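Local coordinates for protein short chain dehydrogenase/reductase (Acinetobacter baumannii, PDB 4IUY) that probably catalyses NAD(P)-dependent oxidation or reduction, as a Rossmann-fold member of the short-chain dehydrogenase/reductase family, at residues F23-K28 with E45-E50; E66-I71 with V79-L84. All blocks are in the same frame, centred on the assembly; numbering follows the deposited sequence.

Contact 1 (F23-K28 with E45-E50); sequences FDVKDK and ELFAKE
V25 meets F47 and E50 through its two methyl groups, and this is the apolar centre of the contact. CG2 does most of the touching. It lies 3.6 Å from E50 CB and 3.9 Å from F47 CD1. The chi1 of V25, -61°, sets CG2 between the backbone N and the carbonyl carbon, and it also swings CG1 round to F47 CE1. The two branches thus meet neighbouring ring atoms, CD1 and CE1, and CG2 comes in obliquely. The V25 and F47 side chains cross at about a right angle.

E50 is the first residue past the end of helix 38-49. Its CG stands anti to the carbonyl carbon, and the chain then bends at chi2, -58°. CB is left against V25 while the carboxylate turns toward the water that F23 O also binds. No direct hydrogen bond joins the segments, but two waters bridge them. One lies 2.7 Å from F23 O and 3.0 Å from E50 OE1. The second accepts from V25 N and lies 2.9 Å from E50 O, with D24 OD1 also near it, at a longer 3.2 Å. This second water thus links the backbone of V25 to that of E50.

A type II beta turn from V25 to K28 shapes the loop, closed by K28 N to V25 O. K26 NZ forms a salt bridge with D27 OD2 at 3.3 Å, within the loop.

The loop leads into strand 29-32, the first strand of the Rossmann fold, and F23 stacks on F23 of the second subunit. F47 also packs on L248 and A251 of helix 244-251 and on I54 of strand 53-58.

Contact 2 (E66-I71 with V79-L84); sequences ELESHI and VYTFAL
I71 and V79 make the apolar part of this contact. Their methyls I71 CG2 and V79 CG2 meet at 3.5 Å, and the two side chains cross at about a right angle. The other branch of V79, CG1, is anti to the backbone N (chi1 -175°) and lies 3.9 Å from E68 CG. V79 therefore spans one turn of the helix, with a methyl for each of the two residues.

The aliphatic part of E68 continues this packing. Its chain is fully extended, which carries the carboxylate past V79 to T81. There E68 CD lies 3.8 Å from T81 CG2, and the two side chains are again nearly perpendicular.

Helix 65-75 and strand 79-83 are the last two elements of a right-handed beta-alpha-beta crossover that starts at strand 53-58, as in the Rossmann fold. Their local axes run antiparallel, at 174° and 9.2 Å. Strand 79-83 is an outermost strand of the sheet within this chain.

The polar part runs through water. E68 OE2 accepts from two waters. One, 2.5 Å from E68 OE2, also donates to V79 O at 2.9 Å. The other accepts from T81 N at 3.1 Å. L61 and I56 pack beside T81.

Contact 1 comes first along the chain and closes before contact 2 opens. Their centres are about 16 Å apart, and both belong to the first part of the Rossmann fold. The two meet through their helices: A48 CB of helix 38-49 lies 3.7 Å from I71 CG2 of helix 65-75. Strand 53-58 connects these helices in sequence. In the parallel sheet it lies between strand 29-32, which follows the loop of contact 1, and strand 79-83 of contact 2. Contact 1 packs the N-terminal loop on the end of helix 38-49, and F23 of that loop reaches the second subunit. Contact 2 packs the next helix on an outermost strand of the sheet within this chain.

Contact 1 (F23-K28 with E45-E50)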
ATOM      1  N   PHE D  23       6.449  10.067 -27.126  1.00 43.33           N
ATOM      2  CA  PHE D  23       5.429  10.807 -26.382  1.00 45.20           C
ATOM      3  C   PHE D  23       4.488  11.542 -27.310  1.00 45.35           C
ATOM      4  O   PHE D  23       3.777  12.452 -26.895  1.00 48.82           O
ATOM      5  CB  PHE D  23       6.059  11.794 -25.420  1.00 41.57           C
ATOM      6  CG  PHE D  23       6.890  11.145 -24.361  1.00 46.73           C
ATOM      7  CD1 PHE D  23       6.284  10.511 -23.285  1.00 40.33           C
ATOM      8  CD2 PHE D  23       8.280  11.147 -24.452  1.00 42.25           C
ATOM      9  CE1 PHE D  23       7.038   9.905 -22.311  1.00 40.21           C
ATOM     10  CE2 PHE D  23       9.053  10.536 -23.478  1.00 42.98           C
ATOM     11  CZ  PHE D  23       8.438   9.924 -22.397  1.00 41.14           C
ATOM     12  N   ASP D  24       4.504  11.162 -28.577  1.00 46.20           N
ATOM     13  CA  ASP D  24       3.696  11.845 -29.581  1.00 49.19           C
ATOM     14  C   ASP D  24       2.185  11.791 -29.335  1.00 46.70           C
ATOM     15  O   ASP D  24       1.610  10.711 -29.155  1.00 43.05           O
ATOM     16  CB  ASP D  24       4.016  11.273 -30.965  1.00 60.11           C
ATOM     17  CG  ASP D  24       3.202  11.916 -32.059  1.00 60.87           C
ATOM     18  OD1 ASP D  24       3.328  13.145 -32.232  1.00 65.05           O
ATOM     19  OD2 ASP D  24       2.476  11.197 -32.770  1.00 61.50           O
ATOM     20  N   VAL D  25       1.546  12.962 -29.355  1.00 50.70           N
ATOM     21  CA  VAL D  25       0.089  13.036 -29.254  1.00 43.10           C
ATOM     22  C   VAL D  25      -0.472  13.869 -30.404  1.00 49.43           C
ATOM     23  O   VAL D  25      -1.660  14.224 -30.411  1.00 46.78           O
ATOM     24  CB  VAL D  25      -0.386  13.607 -27.889  1.00 42.33           C
ATOM     25  CG1 VAL D  25       0.094  12.681 -26.741  1.00 41.73           C
ATOM     26  CG2 VAL D  25       0.103  15.019 -27.672  1.00 41.22           C
ATOM     27  N   LYS D  26       0.364  14.149 -31.398  1.00 46.57           N
ATOM     28  CA  LYS D  26      -0.111  14.933 -32.539  1.00 54.70           C
ATOM     29  C   LYS D  26      -1.333  14.299 -33.213  1.00 46.10           C
ATOM     30  O   LYS D  26      -1.351  13.108 -33.466  1.00 46.48           O
ATOM     31  CB  LYS D  26       0.989  15.143 -33.575  1.00 57.46           C
ATOM     32  CG  LYS D  26       0.597  16.192 -34.594  1.00 69.47           C
ATOM     33  CD  LYS D  26       1.740  16.587 -35.507  1.00 82.32           C
ATOM     34  CE  LYS D  26       1.316  17.716 -36.443  1.00 85.14           C
ATOM     35  NZ  LYS D  26       0.286  17.264 -37.434  1.00 90.42           N
ATOM     36  N   ASP D  27      -2.358  15.120 -33.434  1.00 46.26           N
ATOM     37  CA  ASP D  27      -3.612  14.763 -34.115  1.00 47.02           C
ATOM     38  C   ASP D  27      -4.572  13.882 -33.318  1.00 52.57           C
ATOM     39  O   ASP D  27      -5.664  13.564 -33.780  1.00 48.07           O
ATOM     40  CB  ASP D  27      -3.342  14.136 -35.487  1.00 56.16           C
ATOM     41  CG  ASP D  27      -2.598  15.068 -36.409  1.00 58.40           C
ATOM     42  OD1 ASP D  27      -2.966  16.264 -36.490  1.00 57.25           O
ATOM     43  OD2 ASP D  27      -1.621  14.607 -37.034  1.00 69.36           O
ATOM     44  N   LYS D  28      -4.162  13.474 -32.126  1.00 46.06           N
ATOM     45  CA  LYS D  28      -5.059  12.732 -31.244  1.00 49.72           C
ATOM     46  C   LYS D  28      -6.177  13.671 -30.808  1.00 52.77           C
ATOM     47  O   LYS D  28      -6.063  14.900 -30.934  1.00 47.19           O
ATOM     48  CB  LYS D  28      -4.312  12.199 -30.013  1.00 43.15           C
ATOM     49  CG  LYS D  28      -3.298  11.096 -30.302  1.00 52.86           C
ATOM     50  CD  LYS D  28      -2.624  10.606 -29.005  1.00 61.38           C
ATOM     51  CE  LYS D  28      -1.513   9.576 -29.242  1.00 63.37           C
ATOM     52  NZ  LYS D  28      -1.997   8.281 -29.847  1.00 63.98           N
ATOM     53  N   GLU D  45      -4.110  23.303 -22.776  1.00 40.81           N
ATOM     54  CA  GLU D  45      -3.088  24.038 -23.486  1.00 41.86           C
ATOM     55  C   GLU D  45      -1.863  23.176 -23.737  1.00 41.18           C
ATOM     56  O   GLU D  45      -1.248  23.267 -24.797  1.00 46.98           O
ATOM     57  CB  GLU D  45      -2.752  25.295 -22.715  1.00 42.07           C
ATOM     58  CG  GLU D  45      -1.982  26.288 -23.493  1.00 71.75           C
ATOM     59  CD  GLU D  45      -2.359  27.685 -23.135  1.00 71.68           C
ATOM     60  OE1 GLU D  45      -3.321  27.868 -22.358  1.00 64.01           O
ATOM     61  OE2 GLU D  45      -1.640  28.598 -23.574  1.00 85.00           O
ATOM     62  N   LEU D  46      -1.536  22.324 -22.772  1.00 44.17           N
ATOM     63  CA  LEU D  46      -0.432  21.386 -22.910  1.00 42.27           C
ATOM     64  C   LEU D  46      -0.618  20.451 -24.124  1.00 50.45           C
ATOM     65  O   LEU D  46       0.280  20.333 -24.956  1.00 40.68           O
ATOM     66  CB  LEU D  46      -0.268  20.553 -21.628  1.00 44.98           C
ATOM     67  CG  LEU D  46       0.670  19.347 -21.790  1.00 50.15           C
ATOM     68  CD1 LEU D  46       2.095  19.824 -22.025  1.00 46.02           C
ATOM     69  CD2 LEU D  46       0.615  18.416 -20.604  1.00 52.20           C
ATOM     70  N   PHE D  47      -1.767  19.783 -24.233  1.00 44.68           N
ATOM     71  CA  PHE D  47      -1.968  18.864 -25.360  1.00 43.93           C
ATOM     72  C   PHE D  47      -2.074  19.614 -26.711  1.00 48.23           C
ATOM     73  O   PHE D  47      -1.560  19.144 -27.723  1.00 41.82           O
ATOM     74  CB  PHE D  47      -3.153  17.915 -25.109  1.00 47.02           C
ATOM     75  CG  PHE D  47      -2.810  16.761 -24.175  1.00 45.57           C
ATOM     76  CD1 PHE D  47      -2.285  15.580 -24.677  1.00 38.89           C
ATOM     77  CD2 PHE D  47      -2.944  16.891 -22.799  1.00 39.50           C
ATOM     78  CE1 PHE D  47      -1.939  14.535 -23.834  1.00 38.24           C
ATOM     79  CE2 PHE D  47      -2.598  15.848 -21.943  1.00 40.93           C
ATOM     80  CZ  PHE D  47      -2.087  14.668 -22.460  1.00 38.87           C
ATOM     81  N   ALA D  48      -2.674  20.799 -26.704  1.00 41.65           N
ATOM     82  CA  ALA D  48      -2.753  21.619 -27.920  1.00 46.19           C
ATOM     83  C   ALA D  48      -1.356  22.032 -28.384  1.00 54.65           C
ATOM     84  O   ALA D  48      -1.036  21.939 -29.558  1.00 44.23           O
ATOM     85  CB  ALA D  48      -3.618  22.860 -27.680  1.00 43.25           C
ATOM     86  N   LYS D  49      -0.515  22.445 -27.440  1.00 43.03           N
ATOM     87  CA  LYS D  49       0.859  22.805 -27.752  1.00 45.69           C
ATOM     88  C   LYS D  49       1.602  21.613 -28.359  1.00 47.42           C
ATOM     89  O   LYS D  49       2.438  21.784 -29.238  1.00 44.64           O
ATOM     90  CB  LYS D  49       1.542  23.293 -26.483  1.00 55.90           C
ATOM     91  CG  LYS D  49       2.733  24.208 -26.642  1.00 60.80           C
ATOM     92  CD  LYS D  49       3.480  24.220 -25.328  1.00 73.25           C
ATOM     93  CE  LYS D  49       2.480  24.353 -24.154  1.00 78.68           C
ATOM     94  NZ  LYS D  49       3.067  24.009 -22.824  1.00 82.49           N
ATOM     95  N   GLU D  50       1.257  20.405 -27.922  1.00 44.74           N
ATOM     96  CA  GLU D  50       1.870  19.195 -28.467  1.00 49.35           C
ATOM     97  C   GLU D  50       1.174  18.711 -29.761  1.00 56.83           C
ATOM     98  O   GLU D  50       1.385  17.577 -30.197  1.00 43.86           O
ATOM     99  CB  GLU D  50       1.908  18.070 -27.416  1.00 41.91           C
ATOM    100  CG  GLU D  50       2.824  18.383 -26.237  1.00 46.72           C
ATOM    101  CD  GLU D  50       4.241  18.658 -26.702  1.00 61.13           C
ATOM    102  OE1 GLU D  50       4.753  17.856 -27.510  1.00 65.95           O
ATOM    103  OE2 GLU D  50       4.816  19.703 -26.314  1.00 66.98           O
TER
HETATM  104  O   HOH W   1       4.890  14.946 -26.966  1.00 61.95           O
HETATM  105  O   HOH W   2       3.215  15.325 -29.945  1.00 44.36           O

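Contact 2 (E66-I71 with V79-L84)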
ATOM      1  N   GLU D  66     -12.583  31.972 -23.699  1.00 51.12           N
ATOM      2  CA  GLU D  66     -11.238  32.535 -23.930  1.00 64.99           C
ATOM      3  C   GLU D  66     -10.237  31.479 -24.356  1.00 51.82           C
ATOM      4  O   GLU D  66      -9.468  31.699 -25.293  1.00 52.06           O
ATOM      5  CB  GLU D  66     -10.601  33.234 -22.725  1.00 51.19           C
ATOM      6  CG  GLU D  66     -11.248  34.405 -22.116  1.00 81.55           C
ATOM      7  CD  GLU D  66     -10.291  35.074 -21.126  1.00 79.49           C
ATOM      8  OE1 GLU D  66      -9.081  34.740 -21.123  1.00 61.27           O
ATOM      9  OE2 GLU D  66     -10.752  35.906 -20.325  1.00 89.69           O
ATOM     10  N   LEU D  67     -10.244  30.355 -23.632  1.00 48.28           N
ATOM     11  CA  LEU D  67      -9.303  29.277 -23.830  1.00 49.83           C
ATOM     12  C   LEU D  67      -9.405  28.723 -25.236  1.00 51.30           C
ATOM     13  O   LEU D  67      -8.390  28.560 -25.898  1.00 52.42           O
ATOM     14  CB  LEU D  67      -9.576  28.163 -22.809  1.00 48.74           C
ATOM     15  CG  LEU D  67      -8.774  26.861 -22.833  1.00 46.32           C
ATOM     16  CD1 LEU D  67      -7.305  27.110 -22.547  1.00 43.95           C
ATOM     17  CD2 LEU D  67      -9.376  25.839 -21.839  1.00 43.34           C
ATOM     18  N   GLU D  68     -10.636  28.475 -25.694  1.00 47.64           N
ATOM     19  CA  GLU D  68     -10.890  28.003 -27.056  1.00 52.76           C
ATOM     20  C   GLU D  68     -10.224  28.924 -28.087  1.00 54.00           C
ATOM     21  O   GLU D  68      -9.511  28.473 -28.979  1.00 49.03           O
ATOM     22  CB  GLU D  68     -12.392  27.919 -27.306  1.00 57.90           C
ATOM     23  CG  GLU D  68     -12.793  27.512 -28.710  1.00 60.01           C
ATOM     24  CD  GLU D  68     -14.305  27.476 -28.891  1.00 69.05           C
ATOM     25  OE1 GLU D  68     -15.017  28.211 -28.165  1.00 66.47           O
ATOM     26  OE2 GLU D  68     -14.781  26.740 -29.785  1.00 75.45           O
ATOM     27  N   SER D  69     -10.425  30.220 -27.919  1.00 50.26           N
ATOM     28  CA  SER D  69      -9.858  31.198 -28.850  1.00 59.06           C
ATOM     29  C   SER D  69      -8.347  31.224 -28.818  1.00 58.96           C
ATOM     30  O   SER D  69      -7.720  31.309 -29.876  1.00 52.53           O
ATOM     31  CB  SER D  69     -10.382  32.604 -28.580  1.00 58.43           C
ATOM     32  OG  SER D  69     -11.767  32.650 -28.792  1.00 61.32           O
ATOM     33  N   HIS D  70      -7.776  31.213 -27.615  1.00 50.03           N
ATOM     34  CA  HIS D  70      -6.328  31.221 -27.471  1.00 75.78           C
ATOM     35  C   HIS D  70      -5.739  30.035 -28.204  1.00 48.80           C
ATOM     36  O   HIS D  70      -4.831  30.169 -28.998  1.00 60.40           O
ATOM     37  CB  HIS D  70      -5.901  31.194 -25.990  1.00 48.77           C
ATOM     38  CG  HIS D  70      -6.068  32.498 -25.282  1.00 57.69           C
ATOM     39  ND1 HIS D  70      -5.740  33.713 -25.858  1.00 51.35           N
ATOM     40  CD2 HIS D  70      -6.529  32.780 -24.038  1.00 49.76           C
ATOM     41  CE1 HIS D  70      -5.990  34.684 -24.995  1.00 63.77           C
ATOM     42  NE2 HIS D  70      -6.461  34.145 -23.879  1.00 62.18           N
ATOM     43  N   ILE D  71      -6.337  28.882 -27.967  1.00 47.79           N
ATOM     44  CA  ILE D  71      -5.862  27.608 -28.499  1.00 47.01           C
ATOM     45  C   ILE D  71      -6.001  27.505 -30.025  1.00 48.28           C
ATOM     46  O   ILE D  71      -5.064  27.073 -30.703  1.00 48.00           O
ATOM     47  CB  ILE D  71      -6.580  26.425 -27.813  1.00 47.93           C
ATOM     48  CG1 ILE D  71      -6.131  26.330 -26.354  1.00 44.86           C
ATOM     49  CG2 ILE D  71      -6.345  25.127 -28.587  1.00 45.47           C
ATOM     50  CD1 ILE D  71      -6.521  25.053 -25.665  1.00 43.68           C
ATOM     51  N   VAL D  79     -10.782  22.460 -31.749  1.00 49.14           N
ATOM     52  CA  VAL D  79     -11.333  22.570 -30.390  1.00 51.10           C
ATOM     53  C   VAL D  79     -12.855  22.428 -30.407  1.00 49.41           C
ATOM     54  O   VAL D  79     -13.542  23.132 -31.121  1.00 62.72           O
ATOM     55  CB  VAL D  79     -10.996  23.916 -29.710  1.00 49.64           C
ATOM     56  CG1 VAL D  79     -11.481  23.911 -28.286  1.00 46.42           C
ATOM     57  CG2 VAL D  79      -9.524  24.172 -29.727  1.00 46.70           C
ATOM     58  N   TYR D  80     -13.376  21.519 -29.602  1.00 51.44           N
ATOM     59  CA  TYR D  80     -14.811  21.382 -29.442  1.00 52.98           C
ATOM     60  C   TYR D  80     -15.130  21.696 -27.979  1.00 47.39           C
ATOM     61  O   TYR D  80     -14.423  21.264 -27.090  1.00 46.09           O
ATOM     62  CB  TYR D  80     -15.257  19.971 -29.792  1.00 48.25           C
ATOM     63  CG  TYR D  80     -15.043  19.597 -31.240  1.00 57.71           C
ATOM     64  CD1 TYR D  80     -16.063  19.757 -32.177  1.00 50.91           C
ATOM     65  CD2 TYR D  80     -13.809  19.083 -31.682  1.00 53.71           C
ATOM     66  CE1 TYR D  80     -15.876  19.416 -33.517  1.00 56.23           C
ATOM     67  CE2 TYR D  80     -13.607  18.741 -33.032  1.00 51.49           C
ATOM     68  CZ  TYR D  80     -14.651  18.903 -33.946  1.00 63.45           C
ATOM     69  OH  TYR D  80     -14.478  18.564 -35.289  1.00 65.23           O
ATOM     70  N   THR D  81     -16.118  22.547 -27.740  1.00 51.93           N
ATOM     71  CA  THR D  81     -16.542  22.825 -26.376  1.00 52.94           C
ATOM     72  C   THR D  81     -17.955  22.275 -26.126  1.00 48.71           C
ATOM     73  O   THR D  81     -18.770  22.215 -27.027  1.00 59.50           O
ATOM     74  CB  THR D  81     -16.474  24.315 -26.059  1.00 51.22           C
ATOM     75  OG1 THR D  81     -17.400  25.027 -26.888  1.00 59.72           O
ATOM     76  CG2 THR D  81     -15.068  24.828 -26.291  1.00 50.19           C
ATOM     77  N   PHE D  82     -18.202  21.819 -24.908  1.00 67.41           N
ATOM     78  CA  PHE D  82     -19.509  21.320 -24.506  1.00 58.79           C
ATOM     79  C   PHE D  82     -19.861  21.752 -23.087  1.00 62.10           C
ATOM     80  O   PHE D  82     -19.103  21.525 -22.141  1.00 62.31           O
ATOM     81  CB  PHE D  82     -19.548  19.796 -24.574  1.00 52.36           C
ATOM     82  CG  PHE D  82     -19.456  19.243 -25.963  1.00 55.90           C
ATOM     83  CD1 PHE D  82     -20.576  19.245 -26.800  1.00 52.51           C
ATOM     84  CD2 PHE D  82     -18.261  18.710 -26.438  1.00 47.81           C
ATOM     85  CE1 PHE D  82     -20.508  18.720 -28.096  1.00 51.25           C
ATOM     86  CE2 PHE D  82     -18.184  18.177 -27.731  1.00 57.40           C
ATOM     87  CZ  PHE D  82     -19.313  18.188 -28.564  1.00 50.27           C
ATOM     88  N   ALA D  83     -21.032  22.346 -22.941  1.00 64.90           N
ATOM     89  CA  ALA D  83     -21.575  22.645 -21.628  1.00 73.50           C
ATOM     90  C   ALA D  83     -22.372  21.441 -21.145  1.00 75.48           C
ATOM     91  O   ALA D  83     -23.231  20.939 -21.873  1.00 80.67           O
ATOM     92  CB  ALA D  83     -22.475  23.864 -21.703  1.00 72.08           C
ATOM     93  N   LEU D  84     -22.053  20.955 -19.946  1.00 63.42           N
ATOM     94  CA  LEU D  84     -22.803  19.858 -19.336  1.00 67.90           C
ATOM     95  C   LEU D  84     -22.480  19.684 -17.850  1.00 62.18           C
ATOM     96  O   LEU D  84     -21.476  20.191 -17.372  1.00 63.65           O
ATOM     97  CB  LEU D  84     -22.541  18.549 -20.104  1.00 74.55           C
ATOM     98  CG  LEU D  84     -21.100  18.089 -20.390  1.00 70.22           C
ATOM     99  CD1 LEU D  84     -20.426  17.439 -19.198  1.00 66.62           C
ATOM    100  CD2 LEU D  84     -21.085  17.157 -21.591  1.00 75.92           C
TER
HETATM  101  O   HOH W   3     -13.731  25.885 -31.903  1.00 58.78           O
HETATM  102  O   HOH W   4     -17.018  24.659 -29.791  1.00 74.54           O